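Local coordinates for protein cellulase (Rhodothermus marinus, PDB 3B7M) that probably hydrolyses internal beta-1,4-glucosidic bonds of cellulose as a thermostable family 12 endoglucanase, here an engineered meso-active variant, at residues 26-31 / 48-53; 117-122 / 161-166. All blocks are in the same frame, centred on the assembly; numbering follows the deposited sequence.

Interaction 1: 26-31 / 48-53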
ATOM      1  N   TRP A  26      -7.308  -2.256  11.530  1.00 19.27           N
ATOM      2  CA  TRP A  26      -8.558  -1.545  11.294  1.00 19.99           C
ATOM      3  C   TRP A  26      -9.772  -2.439  11.072  1.00 20.10           C
ATOM      4  O   TRP A  26     -10.891  -1.981  11.191  1.00 20.26           O
ATOM      5  CB  TRP A  26      -8.407  -0.549  10.134  1.00 20.11           C
ATOM      6  CG  TRP A  26      -8.143  -1.182   8.782  1.00 20.84           C
ATOM      7  CD1 TRP A  26      -6.917  -1.467   8.221  1.00 20.75           C
ATOM      8  CD2 TRP A  26      -9.126  -1.589   7.823  1.00 21.71           C
ATOM      9  NE1 TRP A  26      -7.088  -2.029   6.978  1.00 20.57           N
ATOM     10  CE2 TRP A  26      -8.432  -2.111   6.707  1.00 20.60           C
ATOM     11  CE3 TRP A  26     -10.534  -1.562   7.798  1.00 22.56           C
ATOM     12  CZ2 TRP A  26      -9.094  -2.600   5.574  1.00 21.50           C
ATOM     13  CZ3 TRP A  26     -11.194  -2.058   6.666  1.00 22.25           C
ATOM     14  CH2 TRP A  26     -10.468  -2.571   5.573  1.00 21.61           C
ATOM     15  N   GLY A  27      -9.557  -3.715  10.774  1.00 20.49           N
ATOM     16  CA  GLY A  27     -10.669  -4.572  10.357  1.00 20.85           C
ATOM     17  C   GLY A  27     -10.892  -5.783  11.239  1.00 21.12           C
ATOM     18  O   GLY A  27     -11.583  -6.713  10.844  1.00 20.87           O
ATOM     19  N   ALA A  28     -10.282  -5.784  12.421  1.00 21.53           N
ATOM     20  CA  ALA A  28     -10.466  -6.863  13.386  1.00 22.78           C
ATOM     21  C   ALA A  28     -10.075  -6.378  14.770  1.00 23.38           C
ATOM     22  O   ALA A  28      -9.575  -5.259  14.916  1.00 23.21           O
ATOM     23  CB  ALA A  28      -9.640  -8.094  12.990  1.00 22.29           C
ATOM     24  N   GLU A  29     -10.324  -7.209  15.782  1.00 24.35           N
ATOM     25  CA  GLU A  29      -9.862  -6.926  17.149  1.00 25.53           C
ATOM     26  C   GLU A  29      -8.852  -7.967  17.620  1.00 24.74           C
ATOM     27  O   GLU A  29      -8.486  -8.016  18.803  1.00 25.43           O
ATOM     28  CB  GLU A  29     -11.042  -6.825  18.129  1.00 26.59           C
ATOM     29  CG  GLU A  29     -12.210  -6.006  17.587  1.00 30.61           C
ATOM     30  CD  GLU A  29     -13.103  -5.464  18.681  1.00 37.10           C
ATOM     31  OE1 GLU A  29     -13.510  -6.246  19.581  1.00 39.32           O
ATOM     32  OE2 GLU A  29     -13.401  -4.250  18.638  1.00 39.49           O
ATOM     33  N   THR A  30      -8.392  -8.790  16.683  1.00 23.47           N
ATOM     34  CA  THR A  30      -7.346  -9.774  16.959  1.00 22.28           C
ATOM     35  C   THR A  30      -5.989  -9.083  17.123  1.00 21.10           C
ATOM     36  O   THR A  30      -5.741  -8.044  16.517  1.00 21.59           O
ATOM     37  CB  THR A  30      -7.321 -10.857  15.868  1.00 22.39           C
ATOM     38  OG1 THR A  30      -7.619 -10.241  14.612  1.00 22.32           O
ATOM     39  CG2 THR A  30      -8.400 -11.923  16.153  1.00 21.93           C
ATOM     40  N   ALA A  31      -5.134  -9.658  17.964  1.00 19.55           N
ATOM     41  CA  ALA A  31      -3.897  -9.025  18.416  1.00 18.25           C
ATOM     42  C   ALA A  31      -2.818  -8.957  17.340  1.00 16.91           C
ATOM     43  O   ALA A  31      -2.724  -9.844  16.497  1.00 16.55           O
ATOM     44  CB  ALA A  31      -3.358  -9.764  19.630  1.00 18.20           C
ATOM     45  N   ALA A  48       0.707 -11.774  15.140  1.00 17.79           N
ATOM     46  CA  ALA A  48      -0.471 -11.560  14.320  1.00 18.37           C
ATOM     47  C   ALA A  48      -1.399 -12.747  14.497  1.00 19.19           C
ATOM     48  O   ALA A  48      -1.110 -13.849  14.031  1.00 19.23           O
ATOM     49  CB  ALA A  48      -0.093 -11.377  12.851  1.00 17.22           C
ATOM     50  N   GLU A  49      -2.518 -12.522  15.165  1.00 19.87           N
ATOM     51  CA  GLU A  49      -3.412 -13.624  15.484  1.00 22.02           C
ATOM     52  C   GLU A  49      -4.714 -13.562  14.675  1.00 21.57           C
ATOM     53  O   GLU A  49      -5.713 -14.170  15.047  1.00 21.58           O
ATOM     54  CB  GLU A  49      -3.656 -13.668  17.000  1.00 21.86           C
ATOM     55  CG  GLU A  49      -2.339 -13.675  17.782  1.00 24.07           C
ATOM     56  CD  GLU A  49      -2.496 -13.943  19.267  1.00 25.49           C
ATOM     57  OE1 GLU A  49      -3.630 -14.241  19.705  1.00 31.85           O
ATOM     58  OE2 GLU A  49      -1.476 -13.858  20.007  1.00 31.31           O
ATOM     59  N   HIS A  50      -4.673 -12.854  13.546  1.00 20.91           N
ATOM     60  CA  HIS A  50      -5.860 -12.612  12.738  1.00 21.16           C
ATOM     61  C   HIS A  50      -6.394 -13.883  12.105  1.00 21.82           C
ATOM     62  O   HIS A  50      -5.627 -14.774  11.737  1.00 21.45           O
ATOM     63  CB  HIS A  50      -5.572 -11.580  11.644  1.00 20.83           C
ATOM     64  CG  HIS A  50      -4.904 -10.346  12.154  1.00 20.22           C
ATOM     65  ND1 HIS A  50      -5.463  -9.554  13.132  1.00 19.18           N
ATOM     66  CD2 HIS A  50      -3.720  -9.772  11.833  1.00 19.22           C
ATOM     67  CE1 HIS A  50      -4.659  -8.536  13.381  1.00 18.79           C
ATOM     68  NE2 HIS A  50      -3.590  -8.649  12.613  1.00 17.16           N
ATOM     69  N   ASP A  51      -7.715 -13.937  11.984  1.00 22.71           N
ATOM     70  CA  ASP A  51      -8.408 -15.045  11.365  1.00 24.01           C
ATOM     71  C   ASP A  51      -9.675 -14.509  10.694  1.00 23.69           C
ATOM     72  O   ASP A  51     -10.779 -14.952  11.015  1.00 24.25           O
ATOM     73  CB  ASP A  51      -8.745 -16.087  12.437  1.00 25.28           C
ATOM     74  CG  ASP A  51      -9.130 -17.447  11.855  1.00 28.67           C
ATOM     75  OD1 ASP A  51      -8.392 -17.992  10.991  1.00 30.37           O
ATOM     76  OD2 ASP A  51     -10.169 -17.982  12.310  1.00 32.52           O
ATOM     77  N   ASN A  52      -9.516 -13.538   9.786  1.00 22.70           N
ATOM     78  CA  ASN A  52     -10.641 -12.992   9.031  1.00 22.10           C
ATOM     79  C   ASN A  52     -11.016 -13.865   7.835  1.00 22.17           C
ATOM     80  O   ASN A  52     -10.294 -14.806   7.496  1.00 22.61           O
ATOM     81  CB  ASN A  52     -10.361 -11.557   8.559  1.00 22.05           C
ATOM     82  CG  ASN A  52     -10.772 -10.496   9.580  1.00 21.45           C
ATOM     83  OD1 ASN A  52     -11.013  -9.334   9.228  1.00 22.11           O
ATOM     84  ND2 ASN A  52     -10.840 -10.880  10.836  1.00 19.41           N
ATOM     85  N   GLY A  53     -12.146 -13.557   7.200  1.00 21.88           N
ATOM     86  CA  GLY A  53     -12.572 -14.273   6.000  1.00 21.76           C
ATOM     87  C   GLY A  53     -12.112 -13.558   4.749  1.00 21.86           C
ATOM     88  O   GLY A  53     -10.913 -13.509   4.469  1.00 22.24           O
TER
HETATM   89  O   HOH W   1      -9.282 -11.909  12.950  1.00 25.10           O
HETATM   90  O   HOH W   2      -5.984 -11.884  19.521  1.00 23.72           O

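Interaction 2: 117-122 / 161-166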
ATOM      1  N   ILE A 117      -0.750  -1.691  -5.600  1.00 15.60           N
ATOM      2  CA  ILE A 117       0.200  -2.448  -6.400  1.00 15.15           C
ATOM      3  C   ILE A 117       0.620  -3.625  -5.558  1.00 15.02           C
ATOM      4  O   ILE A 117       1.260  -3.454  -4.521  1.00 15.12           O
ATOM      5  CB  ILE A 117       1.399  -1.586  -6.794  1.00 15.29           C
ATOM      6  CG1 ILE A 117       0.913  -0.315  -7.503  1.00 14.71           C
ATOM      7  CG2 ILE A 117       2.419  -2.387  -7.635  1.00 15.09           C
ATOM      8  CD1 ILE A 117       2.016   0.718  -7.787  1.00 15.46           C
ATOM      9  N   TRP A 118       0.223  -4.817  -5.998  1.00 14.66           N
ATOM     10  CA  TRP A 118       0.484  -6.055  -5.287  1.00 14.88           C
ATOM     11  C   TRP A 118       1.747  -6.682  -5.855  1.00 15.26           C
ATOM     12  O   TRP A 118       1.831  -6.948  -7.059  1.00 14.15           O
ATOM     13  CB  TRP A 118      -0.682  -7.038  -5.485  1.00 15.11           C
ATOM     14  CG  TRP A 118      -1.986  -6.657  -4.828  1.00 14.87           C
ATOM     15  CD1 TRP A 118      -2.496  -5.399  -4.670  1.00 15.98           C
ATOM     16  CD2 TRP A 118      -2.976  -7.559  -4.307  1.00 14.73           C
ATOM     17  NE1 TRP A 118      -3.728  -5.460  -4.054  1.00 15.88           N
ATOM     18  CE2 TRP A 118      -4.044  -6.775  -3.823  1.00 14.34           C
ATOM     19  CE3 TRP A 118      -3.043  -8.951  -4.171  1.00 15.12           C
ATOM     20  CZ2 TRP A 118      -5.174  -7.335  -3.224  1.00 15.10           C
ATOM     21  CZ3 TRP A 118      -4.173  -9.510  -3.582  1.00 15.76           C
ATOM     22  CH2 TRP A 118      -5.223  -8.699  -3.111  1.00 14.82           C
ATOM     23  N   LEU A 119       2.711  -6.922  -4.976  1.00 15.51           N
ATOM     24  CA  LEU A 119       3.999  -7.486  -5.358  1.00 16.51           C
ATOM     25  C   LEU A 119       4.098  -8.977  -5.037  1.00 16.99           C
ATOM     26  O   LEU A 119       4.848  -9.716  -5.693  1.00 17.05           O
ATOM     27  CB  LEU A 119       5.130  -6.723  -4.653  1.00 16.59           C
ATOM     28  CG  LEU A 119       5.237  -5.227  -4.997  1.00 16.69           C
ATOM     29  CD1 LEU A 119       6.419  -4.615  -4.262  1.00 18.26           C
ATOM     30  CD2 LEU A 119       5.391  -5.029  -6.502  1.00 17.24           C
ATOM     31  N   ASN A 120       3.357  -9.402  -4.017  1.00 16.47           N
ATOM     32  CA  ASN A 120       3.414 -10.776  -3.532  1.00 17.38           C
ATOM     33  C   ASN A 120       2.182 -11.070  -2.699  1.00 17.88           C
ATOM     34  O   ASN A 120       1.475 -10.148  -2.276  1.00 17.39           O
ATOM     35  CB  ASN A 120       4.691 -10.994  -2.694  1.00 17.25           C
ATOM     36  CG  ASN A 120       5.295 -12.401  -2.855  1.00 17.57           C
ATOM     37  OD1 ASN A 120       6.516 -12.566  -2.865  1.00 18.65           O
ATOM     38  ND2 ASN A 120       4.452 -13.397  -2.979  1.00 15.90           N
ATOM     39  N   LYS A 121       1.929 -12.357  -2.476  1.00 19.21           N
ATOM     40  CA  LYS A 121       0.859 -12.830  -1.601  1.00 20.66           C
ATOM     41  C   LYS A 121       1.049 -14.306  -1.257  1.00 20.87           C
ATOM     42  O   LYS A 121       1.871 -14.999  -1.852  1.00 20.20           O
ATOM     43  CB  LYS A 121      -0.521 -12.643  -2.256  1.00 20.11           C
ATOM     44  CG  LYS A 121      -0.738 -13.452  -3.552  1.00 22.03           C
ATOM     45  CD  LYS A 121      -2.039 -13.058  -4.229  1.00 23.04           C
ATOM     46  CE  LYS A 121      -2.451 -14.088  -5.277  1.00 29.39           C
ATOM     47  NZ  LYS A 121      -3.845 -13.849  -5.757  1.00 31.67           N
ATOM     48  N   ASN A 122       0.257 -14.774  -0.300  1.00 21.58           N
ATOM     49  CA  ASN A 122       0.152 -16.191   0.012  1.00 22.69           C
ATOM     50  C   ASN A 122      -1.298 -16.542   0.347  1.00 23.80           C
ATOM     51  O   ASN A 122      -2.029 -15.739   0.955  1.00 23.13           O
ATOM     52  CB  ASN A 122       1.067 -16.556   1.182  1.00 22.52           C
ATOM     53  CG  ASN A 122       1.228 -18.055   1.350  1.00 23.72           C
ATOM     54  OD1 ASN A 122       0.683 -18.656   2.282  1.00 23.93           O
ATOM     55  ND2 ASN A 122       1.960 -18.669   0.438  1.00 23.15           N
ATOM     56  N   THR A 161       4.198 -12.092 -12.027  1.00 17.74           N
ATOM     57  CA  THR A 161       5.297 -12.769 -11.346  1.00 17.29           C
ATOM     58  C   THR A 161       5.660 -12.129 -10.001  1.00 16.72           C
ATOM     59  O   THR A 161       6.104 -10.977  -9.955  1.00 16.93           O
ATOM     60  CB  THR A 161       6.508 -13.163 -12.268  1.00 17.66           C
ATOM     61  OG1 THR A 161       7.745 -12.702 -11.708  1.00 20.07           O
ATOM     62  CG2 THR A 161       6.340 -12.693 -13.672  1.00 16.82           C
ATOM     63  N   PRO A 162       5.407 -12.861  -8.903  1.00 16.20           N
ATOM     64  CA  PRO A 162       5.642 -12.343  -7.549  1.00 16.09           C
ATOM     65  C   PRO A 162       7.110 -11.998  -7.344  1.00 15.43           C
ATOM     66  O   PRO A 162       7.999 -12.614  -7.958  1.00 14.77           O
ATOM     67  CB  PRO A 162       5.238 -13.513  -6.629  1.00 16.56           C
ATOM     68  CG  PRO A 162       4.446 -14.461  -7.489  1.00 16.77           C
ATOM     69  CD  PRO A 162       4.909 -14.249  -8.898  1.00 16.56           C
ATOM     70  N   THR A 163       7.366 -11.004  -6.505  1.00 15.39           N
ATOM     71  CA  THR A 163       8.731 -10.569  -6.244  1.00 15.63           C
ATOM     72  C   THR A 163       8.849 -10.126  -4.795  1.00 16.30           C
ATOM     73  O   THR A 163       7.844 -10.049  -4.083  1.00 16.60           O
ATOM     74  CB  THR A 163       9.180  -9.445  -7.227  1.00 15.42           C
ATOM     75  OG1 THR A 163      10.582  -9.223  -7.080  1.00 15.89           O
ATOM     76  CG2 THR A 163       8.430  -8.128  -6.978  1.00 14.92           C
ATOM     77  N   THR A 164      10.069  -9.838  -4.362  1.00 16.48           N
ATOM     78  CA  THR A 164      10.298  -9.419  -2.986  1.00 17.57           C
ATOM     79  C   THR A 164      11.035  -8.098  -2.928  1.00 17.26           C
ATOM     80  O   THR A 164      11.359  -7.614  -1.853  1.00 17.43           O
ATOM     81  CB  THR A 164      11.135 -10.438  -2.221  1.00 17.98           C
ATOM     82  OG1 THR A 164      12.400 -10.594  -2.889  1.00 21.40           O
ATOM     83  CG2 THR A 164      10.432 -11.783  -2.135  1.00 17.68           C
ATOM     84  N   SER A 165      11.284  -7.492  -4.082  1.00 17.73           N
ATOM     85  CA  SER A 165      12.158  -6.341  -4.117  1.00 17.84           C
ATOM     86  C   SER A 165      11.885  -5.487  -5.338  1.00 18.03           C
ATOM     87  O   SER A 165      11.831  -5.996  -6.455  1.00 18.05           O
ATOM     88  CB  SER A 165      13.610  -6.822  -4.114  1.00 17.62           C
ATOM     89  OG  SER A 165      14.487  -5.721  -4.141  1.00 20.32           O
ATOM     90  N   VAL A 166      11.680  -4.191  -5.129  1.00 18.31           N
ATOM     91  CA  VAL A 166      11.643  -3.249  -6.255  1.00 18.74           C
ATOM     92  C   VAL A 166      12.601  -2.112  -5.967  1.00 19.34           C
ATOM     93  O   VAL A 166      12.724  -1.677  -4.810  1.00 19.26           O
ATOM     94  CB  VAL A 166      10.222  -2.690  -6.552  1.00 18.39           C
ATOM     95  CG1 VAL A 166       9.306  -3.782  -7.076  1.00 18.54           C
ATOM     96  CG2 VAL A 166       9.620  -1.990  -5.319  1.00 18.55           C
TER

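Interaction 1: 26-31 / 48-53
T30 OG1 has two partners, the ring of H50 and a water. The bond between T30 OG1 and H50 ND1 is 2.7 Å long, and either atom could be the donor. The hydroxyl meets the imidazole at its edge, in the ring plane. A chi1 of 36° sets OG1 between the backbone N and the carbonyl carbon of T30, where it faces the ring. The water oxygen lies 2.9 Å from T30 OG1. The same water accepts the N-H of D51, its oxygen 2.7 Å from D51 N. The threonine is thus tied directly to the H50 ring and, through the water, to the main chain at D51. Its other branch ends in T30 CG2, 3.7 Å from E49 O.

The main chains join one residue further on. E49 N donates to A31 O at 3.0 Å, a fairly straight bond with an angle of 160° at the hydrogen. A31 O also receives a CA-H...O contact from A48 CA and lies over one face of the H50 ring. A second water accepts from A31 N and makes a weak bond to E49 OE1. At the other end, A28 CB packs against the side-chain amide of N52.

H50 is buried, and its NE2 is hydrogen-bonded to Q32 OE1, so both ring nitrogens have partners and the ring's rotation is fixed. A leucine in place of H50 would probably leave T30 OG1 and Q32 OE1 without their shared mate and weaken the join between the loops.

The contact lies at the surface. Segment 26-31 leads into strand 32-37. Segment 48-53 follows on from strand 43-48, an antiparallel neighbour in the six-stranded sheet. A57 and A58, in the loop before strand 61-65, also touch H50.

Interaction 2: 117-122 / 161-166
L119 O accepts the backbone N-H of T163, with T163 N 2.9 Å from L119 O and an angle of 162° at the hydrogen. The donor is tilted 22° from the carbonyl plane. P162 CA lies 3.3 Å from L119 O in a CA-H...O contact, so two neighbouring residues of the loop meet one carbonyl.

Side chains pack around this bond. L119 and V166 reach toward each other tip to tip. With CG anti to the carbonyl carbon (chi1 -62°), the L119 branch is carried to V166, and L119 CD1 and L119 CD2 both lie 4.1 Å from V166 CG1. N120 crosses P162 at about a right angle, with its amide against P162 CB. N120 CB also comes within 3.6 Å of T163 O.

Further out, W82 of strand 78-85 and W142 of strand 140-148 touch L119. L119 and N120 both bond through their backbones to A94.

L119 and N120 both face A94, which makes a classic beta bulge between strands 91-101 and 112-122. The contact joins this bulged strand of the nine-stranded sheet to the loop before strand 165-170 and to the start of that strand, an outermost one of the six-stranded sheet, within the beta jelly roll of family 12.

Interaction 1 comes first along the chain, and interaction 2 opens only after it has closed. Their centres are about 22 Å apart. Their nearest atoms are about 10 Å apart, so they do not touch. Interaction 1 joins loops next to strands 32-37 and 43-48, toward one side of the six-stranded antiparallel sheet. Interaction 2 reaches strand 165-170, an outermost strand of that same sheet, and links it and the loop before it to strand 112-122 of the nine-stranded sheet. The first therefore ties loops at strand ends, while the second bridges the two sheets. Both belong to the single family 12 region, and they lie in separate parts of one beta-sandwich.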